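Local coordinates for S-M checkpoint control protein rad4 (Schizosaccharomyces pombe, PDB 4BMD) that serves as an essential adaptor in DNA replication and in the checkpoint coupling S phase to mitosis, represented by its third and fourth BRCT domains, at residues Leu46-His57 against Phe67-Ile77. Numbering follows the deposited sequence.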
loop_
_atom_site.group_PDB
_atom_site.type_symbol
_atom_site.label_atom_id
_atom_site.label_comp_id
_atom_site.label_asym_id
_atom_site.label_seq_id
_atom_site.Cartn_x
_atom_site.Cartn_y
_atom_site.Cartn_z
ATOM N N LEU A 46 17.094 13.630 14.514
ATOM C CA LEU A 46 16.588 12.492 15.264
ATOM C C LEU A 46 16.854 12.696 16.751
ATOM O O LEU A 46 18.005 12.799 17.177
ATOM C CB LEU A 46 17.240 11.197 14.778
ATOM C CG LEU A 46 16.890 10.757 13.357
ATOM C CD1 LEU A 46 17.673 9.509 12.973
ATOM C CD2 LEU A 46 15.394 10.515 13.232
ATOM N N SER A 47 15.784 12.766 17.534
ATOM C CA SER A 47 15.895 12.930 18.977
ATOM C C SER A 47 14.674 12.326 19.659
ATOM O O SER A 47 13.770 11.826 18.992
ATOM C CB SER A 47 16.016 14.408 19.345
ATOM O OG SER A 47 14.791 15.087 19.132
ATOM N N SER A 48 14.645 12.391 20.986
ATOM C CA SER A 48 13.537 11.837 21.760
ATOM C C SER A 48 12.212 12.529 21.447
ATOM O O SER A 48 11.141 11.993 21.724
ATOM C CB SER A 48 13.838 11.922 23.259
ATOM O OG SER A 48 14.128 13.254 23.647
ATOM N N THR A 49 12.296 13.723 20.867
ATOM C CA THR A 49 11.114 14.488 20.489
ATOM C C THR A 49 10.341 13.800 19.362
ATOM O O THR A 49 9.110 13.842 19.324
ATOM C CB THR A 49 11.497 15.916 20.046
ATOM O OG1 THR A 49 12.253 16.554 21.084
ATOM C CG2 THR A 49 10.257 16.743 19.747
ATOM N N ILE A 50 11.076 13.161 18.454
ATOM C CA ILE A 50 10.485 12.510 17.287
ATOM C C ILE A 50 9.472 11.429 17.660
ATOM O O ILE A 50 9.771 10.527 18.442
ATOM C CB ILE A 50 11.569 11.889 16.383
ATOM C CG1 ILE A 50 12.522 12.970 15.871
ATOM C CG2 ILE A 50 10.932 11.149 15.215
ATOM C CD1 ILE A 50 11.837 14.050 15.061
ATOM N N ASP A 51 8.273 11.533 17.095
ATOM C CA ASP A 51 7.228 10.544 17.326
ATOM C C ASP A 51 7.176 9.516 16.201
ATOM O O ASP A 51 7.013 8.325 16.449
ATOM C CB ASP A 51 5.865 11.221 17.478
ATOM C CG ASP A 51 5.776 12.077 18.724
ATOM O OD1 ASP A 51 5.505 11.519 19.809
ATOM O OD2 ASP A 51 5.974 13.306 18.619
ATOM N N PHE A 52 7.313 9.981 14.963
ATOM C CA PHE A 52 7.280 9.090 13.809
ATOM C C PHE A 52 8.323 9.471 12.766
ATOM O O PHE A 52 8.553 10.651 12.505
ATOM C CB PHE A 52 5.894 9.094 13.158
ATOM C CG PHE A 52 4.807 8.548 14.037
ATOM C CD1 PHE A 52 4.594 7.183 14.129
ATOM C CD2 PHE A 52 3.992 9.400 14.764
ATOM C CE1 PHE A 52 3.592 6.677 14.935
ATOM C CE2 PHE A 52 2.989 8.901 15.573
ATOM C CZ PHE A 52 2.789 7.536 15.658
ATOM N N VAL A 53 8.952 8.460 12.176
ATOM C CA VAL A 53 9.835 8.666 11.035
ATOM C C VAL A 53 9.071 8.336 9.758
ATOM O O VAL A 53 8.517 7.245 9.623
ATOM C CB VAL A 53 11.096 7.786 11.123
ATOM C CG1 VAL A 53 11.875 7.838 9.817
ATOM C CG2 VAL A 53 11.969 8.222 12.292
ATOM N N VAL A 54 9.034 9.283 8.828
ATOM C CA VAL A 54 8.281 9.108 7.592
ATOM C C VAL A 54 9.192 8.843 6.394
ATOM O O VAL A 54 10.147 9.580 6.146
ATOM C CB VAL A 54 7.381 10.324 7.308
ATOM C CG1 VAL A 54 6.494 10.057 6.101
ATOM C CG2 VAL A 54 6.534 10.646 8.530
ATOM N N ILE A 55 8.881 7.779 5.658
ATOM C CA ILE A 55 9.657 7.357 4.499
ATOM C C ILE A 55 8.778 7.474 3.256
ATOM O O ILE A 55 7.571 7.277 3.340
ATOM C CB ILE A 55 10.097 5.884 4.666
ATOM C CG1 ILE A 55 10.759 5.677 6.030
ATOM C CG2 ILE A 55 11.033 5.449 3.552
ATOM C CD1 ILE A 55 12.015 6.487 6.231
ATOM N N PRO A 56 9.367 7.828 2.103
ATOM C CA PRO A 56 8.572 7.748 0.873
ATOM C C PRO A 56 8.166 6.305 0.579
ATOM O O PRO A 56 8.947 5.384 0.824
ATOM C CB PRO A 56 9.527 8.278 -0.206
ATOM C CG PRO A 56 10.891 8.247 0.415
ATOM C CD PRO A 56 10.672 8.468 1.874
ATOM N N HIS A 57 6.953 6.115 0.067
ATOM C CA HIS A 57 6.410 4.777 -0.160
ATOM C C HIS A 57 7.202 3.985 -1.198
ATOM O O HIS A 57 7.169 2.755 -1.210
ATOM C CB HIS A 57 4.939 4.856 -0.577
ATOM C CG HIS A 57 4.725 5.481 -1.921
ATOM N ND1 HIS A 57 4.397 6.810 -2.080
ATOM C CD2 HIS A 57 4.792 4.959 -3.169
ATOM C CE1 HIS A 57 4.271 7.080 -3.368
ATOM N NE2 HIS A 57 4.506 5.973 -4.050
ATOM N N PHE A 67 16.279 2.831 12.307
ATOM C CA PHE A 67 15.583 3.873 13.048
ATOM C C PHE A 67 15.136 3.371 14.416
ATOM O O PHE A 67 14.506 2.320 14.526
ATOM C CB PHE A 67 14.369 4.385 12.266
ATOM C CG PHE A 67 14.723 5.175 11.038
ATOM C CD1 PHE A 67 15.160 6.485 11.143
ATOM C CD2 PHE A 67 14.607 4.613 9.779
ATOM C CE1 PHE A 67 15.483 7.217 10.015
ATOM C CE2 PHE A 67 14.927 5.339 8.647
ATOM C CZ PHE A 67 15.366 6.641 8.766
ATOM N N SER A 68 15.467 4.129 15.456
ATOM C CA SER A 68 15.043 3.793 16.809
ATOM C C SER A 68 13.690 4.429 17.109
ATOM O O SER A 68 13.395 4.781 18.250
ATOM C CB SER A 68 16.087 4.249 17.828
ATOM O OG SER A 68 17.339 3.631 17.582
ATOM N N PHE A 69 12.876 4.570 16.068
ATOM C CA PHE A 69 11.557 5.175 16.173
ATOM C C PHE A 69 10.582 4.366 15.332
ATOM O O PHE A 69 10.997 3.667 14.408
ATOM C CB PHE A 69 11.599 6.615 15.661
ATOM C CG PHE A 69 12.638 7.468 16.327
ATOM C CD1 PHE A 69 12.338 8.171 17.480
ATOM C CD2 PHE A 69 13.915 7.569 15.799
ATOM C CE1 PHE A 69 13.290 8.956 18.096
ATOM C CE2 PHE A 69 14.874 8.353 16.412
ATOM C CZ PHE A 69 14.561 9.048 17.561
ATOM N N PRO A 70 9.280 4.446 15.651
ATOM C CA PRO A 70 8.287 3.804 14.783
ATOM C C PRO A 70 8.337 4.404 13.382
ATOM O O PRO A 70 8.262 5.623 13.222
ATOM C CB PRO A 70 6.952 4.125 15.467
ATOM C CG PRO A 70 7.242 5.248 16.401
ATOM C CD PRO A 70 8.661 5.074 16.829
ATOM N N THR A 71 8.476 3.543 12.381
ATOM C CA THR A 71 8.678 3.986 11.010
ATOM C C THR A 71 7.466 3.690 10.134
ATOM O O THR A 71 6.974 2.563 10.099
ATOM C CB THR A 71 9.923 3.319 10.398
ATOM O OG1 THR A 71 11.083 3.691 11.151
ATOM C CG2 THR A 71 10.105 3.746 8.955
ATOM N N VAL A 72 6.988 4.714 9.436
ATOM C CA VAL A 72 5.856 4.573 8.528
ATOM C C VAL A 72 6.153 5.291 7.217
ATOM O O VAL A 72 7.116 6.052 7.127
ATOM C CB VAL A 72 4.574 5.183 9.128
ATOM C CG1 VAL A 72 4.194 4.480 10.422
ATOM C CG2 VAL A 72 4.758 6.674 9.361
ATOM N N ASN A 73 5.332 5.048 6.200
ATOM C CA ASN A 73 5.419 5.836 4.974
ATOM C C ASN A 73 4.369 6.943 4.952
ATOM O O ASN A 73 3.547 7.035 5.863
ATOM C CB ASN A 73 5.360 4.960 3.713
ATOM C CG ASN A 73 4.072 4.163 3.598
ATOM O OD1 ASN A 73 3.005 4.600 4.028
ATOM N ND2 ASN A 73 4.171 2.979 3.004
ATOM N N GLU A 74 4.391 7.777 3.916
ATOM C CA GLU A 74 3.484 8.921 3.854
ATOM C C GLU A 74 2.021 8.499 3.732
ATOM O O GLU A 74 1.119 9.273 4.046
ATOM C CB GLU A 74 3.862 9.875 2.714
ATOM C CG GLU A 74 3.486 9.393 1.322
ATOM C CD GLU A 74 4.623 8.677 0.622
ATOM O OE1 GLU A 74 5.382 7.948 1.296
ATOM O OE2 GLU A 74 4.761 8.850 -0.607
ATOM N N TRP A 75 1.790 7.269 3.285
ATOM C CA TRP A 75 0.431 6.754 3.148
ATOM C C TRP A 75 -0.224 6.552 4.511
ATOM O O TRP A 75 -1.450 6.520 4.621
ATOM C CB TRP A 75 0.420 5.455 2.338
ATOM C CG TRP A 75 0.687 5.665 0.877
ATOM C CD1 TRP A 75 0.753 6.860 0.220
ATOM C CD2 TRP A 75 0.927 4.653 -0.109
ATOM N NE1 TRP A 75 1.017 6.655 -1.112
ATOM C CE2 TRP A 75 1.129 5.309 -1.340
ATOM C CE3 TRP A 75 0.990 3.257 -0.069
ATOM C CZ2 TRP A 75 1.389 4.616 -2.521
ATOM C CZ3 TRP A 75 1.250 2.571 -1.243
ATOM C CH2 TRP A 75 1.446 3.251 -2.452
ATOM N N TRP A 76 0.600 6.418 5.546
ATOM C CA TRP A 76 0.107 6.336 6.915
ATOM C C TRP A 76 -0.538 7.660 7.307
ATOM O O TRP A 76 -1.560 7.688 7.992
ATOM C CB TRP A 76 1.253 6.000 7.873
ATOM C CG TRP A 76 0.869 5.996 9.325
ATOM C CD1 TRP A 76 0.462 4.923 10.064
ATOM C CD2 TRP A 76 0.866 7.119 10.216
ATOM N NE1 TRP A 76 0.203 5.307 11.356
ATOM C CE2 TRP A 76 0.443 6.651 11.476
ATOM C CE3 TRP A 76 1.179 8.476 10.069
ATOM C CZ2 TRP A 76 0.324 7.491 12.582
ATOM C CZ3 TRP A 76 1.059 9.306 11.169
ATOM C CH2 TRP A 76 0.636 8.812 12.409
ATOM N N ILE A 77 0.071 8.756 6.864
ATOM C CA ILE A 77 -0.464 10.088 7.111
ATOM C C ILE A 77 -1.795 10.263 6.392
ATOM O O ILE A 77 -2.762 10.763 6.968
ATOM C CB ILE A 77 0.510 11.181 6.631
ATOM C CG1 ILE A 77 1.874 11.013 7.301
ATOM C CG2 ILE A 77 -0.060 12.565 6.907
ATOM C CD1 ILE A 77 2.920 11.990 6.808
#
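His-57 lays its imidazole over the six-membered ring of Trp-75 as an offset stack, the centroids 4.3 Å apart and the planes inclined by 17°. At the edge of the same imidazole, ND1 donates to Glu-74 OE2 (2.5 Å), arriving from above the carboxylate plane. Glu-74 reaches back because its chain bends at chi2, and its OE1 also takes a weak bond from His-57 N. An alanine in place of His-57 would probably leave Glu-74 OE2 without its imidazole donor and uncover the Trp-75 face on which the ring rests.

The pairing behind this is a worked example of parallel strand association. Val-53 N donates to Pro-70 O, Val-72 N returns to Val-53 O at 3.0 Å, and Ile-55 N continues to Val-72 O at 2.9 Å. On the sheet face bearing Val-53 and Ile-55, Val-53 CG1, anti to the backbone N (chi1 170°), sits over the centre of the Phe-67 ring, 3.7 Å from its centroid, while Ile-55 CG1 packs on Thr-71 CG2. Val-54 goes to the other face and meets Ile-77 there. Nearby, Phe-52 CZ approaches Trp-76 CZ2 at 3.9 Å, the rings inclined by 36°.

Asn-73 OD1 caps helix 74-82 through weak bonds to Trp-75 N and Trp-76 N, while its ND2 is held by Leu-94 O. Within the parallel BRCT sheet of order 2-1-3-4, strand 52-55 lies between 17-20 and the outermost 71-73; Ile-77 packs on helix 25-36, and Trp-75 stacks with His-124 of helix 119-131, in the following BRCT repeat.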